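Local structure of iota-carbonic anhydrase (Nostoc sp. PCC 7120 = FACHB-418, 7C5W) at residues D65-Q70 with V74-T79. The protein catalyses the hydration of carbon dioxide to bicarbonate without any metal cofactor, working as a homotetramer built as a dimer of dimers. Sequence-based numbering, arbitrary orientation.
Sequences DAYGYQ and VLFKPT
With CG of Tyr69 anti to the carbonyl carbon and CG1 of Val74 anti to the backbone N (chi1 173°), the ring of Tyr69 lies across the valine. CG2 of Val74, anti to the carbonyl carbon and beside the backbone N, lies over one face of that ring. The result is a CH-pi contact: CG2 of Val74 sits 3.4 Å from the centroid of the Tyr69 ring, 11° off its normal. The loop and 3-10 segment that follow helix 52-66 pack on Val74, at the entry to strand 75-77, and on Phe76 within it. This is an outermost strand of the mixed sheet in this chain, beside strand 165-173. CG2 of Val74 also rests 3.6 Å from the backbone C of Gly68. The other methyl, CG1, reaches the edge of the Tyr67 ring at CD2, 4.1 Å away. Phe76 carries the contact onward. OH of Tyr69 lies at the edge of the Phe76 ring, 3.5 Å from CD2 of Phe76, and hydrogen-bonds to the backbone O of Arg88. Were Tyr69 an alanine, the CG2 methyl of Val74 would probably lose its aromatic cover and the Arg88 carbonyl oxygen its phenol partner. The rings of Tyr67 and Phe76 are oblique, with planes at 42° and centroids 5.5 Å apart. The Tyr67 hydroxyl is hydrogen-bonded to NE1 of Trp36. Phe76 also stacks with His170 and comes close to Tyr97, a hydrogencarbonate-binding residue, as is Thr79. The contact therefore adjoins the substrate site. CG of Pro78 sits 3.6 Å above the Phe76 ring, over its centre. OH of Tyr67 lies over the opposite face, 4.0 Å from CZ of Phe76.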
loop_
_atom_site.group_PDB
_atom_site.type_symbol
_atom_site.label_atom_id
_atom_site.label_comp_id
_atom_site.label_asym_id
_atom_site.label_seq_id
_atom_site.Cartn_x
_atom_site.Cartn_y
_atom_site.Cartn_z
ATOM N N ASP A 65 -14.621 3.655 -17.681
ATOM C CA ASP A 65 -14.574 2.309 -17.050
ATOM C C ASP A 65 -13.145 1.879 -16.693
ATOM O O ASP A 65 -12.948 1.454 -15.561
ATOM C CB ASP A 65 -15.097 1.233 -17.994
ATOM C CG ASP A 65 -16.481 0.749 -17.638
ATOM O OD1 ASP A 65 -17.302 1.598 -17.235
ATOM O OD2 ASP A 65 -16.709 -0.472 -17.755
ATOM N N ALA A 66 -12.221 1.910 -17.657
ATOM C CA ALA A 66 -10.920 1.204 -17.599
ATOM C C ALA A 66 -9.819 2.130 -17.060
ATOM O O ALA A 66 -8.839 1.597 -16.519
ATOM C CB ALA A 66 -10.558 0.651 -18.955
ATOM N N TYR A 67 -9.977 3.450 -17.202
ATOM C CA TYR A 67 -9.002 4.470 -16.735
ATOM C C TYR A 67 -9.493 5.089 -15.423
ATOM O O TYR A 67 -10.607 4.764 -14.976
ATOM C CB TYR A 67 -8.741 5.498 -17.832
ATOM C CG TYR A 67 -7.900 4.979 -18.974
ATOM C CD1 TYR A 67 -8.457 4.227 -19.996
ATOM C CD2 TYR A 67 -6.539 5.221 -19.021
ATOM C CE1 TYR A 67 -7.685 3.736 -21.035
ATOM C CE2 TYR A 67 -5.755 4.746 -20.057
ATOM C CZ TYR A 67 -6.329 4.002 -21.071
ATOM O OH TYR A 67 -5.553 3.539 -22.095
ATOM N N GLY A 68 -8.667 5.936 -14.807
ATOM C CA GLY A 68 -8.907 6.464 -13.449
ATOM C C GLY A 68 -8.842 7.979 -13.382
ATOM O O GLY A 68 -8.406 8.497 -12.337
ATOM N N TYR A 69 -9.317 8.670 -14.426
ATOM C CA TYR A 69 -9.366 10.153 -14.505
ATOM C C TYR A 69 -10.209 10.719 -13.358
ATOM O O TYR A 69 -9.992 11.890 -13.004
ATOM C CB TYR A 69 -9.856 10.593 -15.884
ATOM C CG TYR A 69 -8.802 10.402 -16.947
ATOM C CD1 TYR A 69 -7.699 11.238 -16.996
ATOM C CD2 TYR A 69 -8.884 9.374 -17.880
ATOM C CE1 TYR A 69 -6.716 11.074 -17.956
ATOM C CE2 TYR A 69 -7.909 9.206 -18.852
ATOM C CZ TYR A 69 -6.817 10.056 -18.886
ATOM O OH TYR A 69 -5.816 9.907 -19.807
ATOM N N GLN A 70 -11.094 9.903 -12.776
ATOM C CA GLN A 70 -11.933 10.281 -11.608
ATOM C C GLN A 70 -11.055 10.620 -10.396
ATOM O O GLN A 70 -11.512 11.410 -9.570
ATOM C CB GLN A 70 -12.909 9.161 -11.242
ATOM C CG GLN A 70 -13.974 8.910 -12.305
ATOM C CD GLN A 70 -13.552 7.889 -13.338
ATOM O OE1 GLN A 70 -12.371 7.558 -13.478
ATOM N NE2 GLN A 70 -14.527 7.383 -14.078
ATOM N N VAL A 74 -4.315 11.056 -14.942
ATOM C CA VAL A 74 -3.764 9.726 -15.321
ATOM C C VAL A 74 -2.421 9.956 -16.016
ATOM O O VAL A 74 -2.323 10.901 -16.828
ATOM C CB VAL A 74 -4.739 8.953 -16.218
ATOM C CG1 VAL A 74 -4.110 7.666 -16.732
ATOM C CG2 VAL A 74 -6.049 8.681 -15.495
ATOM N N LEU A 75 -1.422 9.134 -15.690
ATOM C CA LEU A 75 -0.075 9.212 -16.307
ATOM C C LEU A 75 -0.101 8.416 -17.620
ATOM O O LEU A 75 0.353 7.244 -17.648
ATOM C CB LEU A 75 0.961 8.690 -15.314
ATOM C CG LEU A 75 1.294 9.616 -14.143
ATOM C CD1 LEU A 75 0.051 10.003 -13.353
ATOM C CD2 LEU A 75 2.318 8.954 -13.231
ATOM N N PHE A 76 -0.640 9.045 -18.670
ATOM C CA PHE A 76 -0.880 8.436 -20.002
ATOM C C PHE A 76 0.039 9.091 -21.038
ATOM O O PHE A 76 -0.189 10.266 -21.427
ATOM C CB PHE A 76 -2.359 8.564 -20.366
ATOM C CG PHE A 76 -2.780 7.836 -21.615
ATOM C CD1 PHE A 76 -2.027 6.785 -22.116
ATOM C CD2 PHE A 76 -3.958 8.177 -22.267
ATOM C CE1 PHE A 76 -2.430 6.111 -23.259
ATOM C CE2 PHE A 76 -4.355 7.502 -23.409
ATOM C CZ PHE A 76 -3.596 6.467 -23.901
ATOM N N LYS A 77 1.075 8.364 -21.458
ATOM C CA LYS A 77 1.904 8.745 -22.630
ATOM C C LYS A 77 1.585 7.757 -23.745
ATOM O O LYS A 77 2.122 6.650 -23.772
ATOM C CB LYS A 77 3.392 8.805 -22.277
ATOM C CG LYS A 77 4.271 9.379 -23.384
ATOM C CD LYS A 77 4.853 8.304 -24.272
ATOM C CE LYS A 77 4.851 8.626 -25.748
ATOM N NZ LYS A 77 4.997 7.390 -26.552
ATOM N N PRO A 78 0.651 8.117 -24.659
ATOM C CA PRO A 78 0.238 7.230 -25.751
ATOM C C PRO A 78 1.353 6.975 -26.781
ATOM O O PRO A 78 2.253 7.792 -26.900
ATOM C CB PRO A 78 -0.941 7.971 -26.398
ATOM C CG PRO A 78 -1.365 8.993 -25.364
ATOM C CD PRO A 78 -0.080 9.388 -24.673
ATOM N N THR A 79 1.286 5.841 -27.483
ATOM C CA THR A 79 2.288 5.419 -28.503
ATOM C C THR A 79 2.554 6.572 -29.482
ATOM O O THR A 79 3.731 6.984 -29.580
ATOM C CB THR A 79 1.837 4.176 -29.280
ATOM O OG1 THR A 79 1.260 3.226 -28.383
ATOM C CG2 THR A 79 2.975 3.531 -30.035
#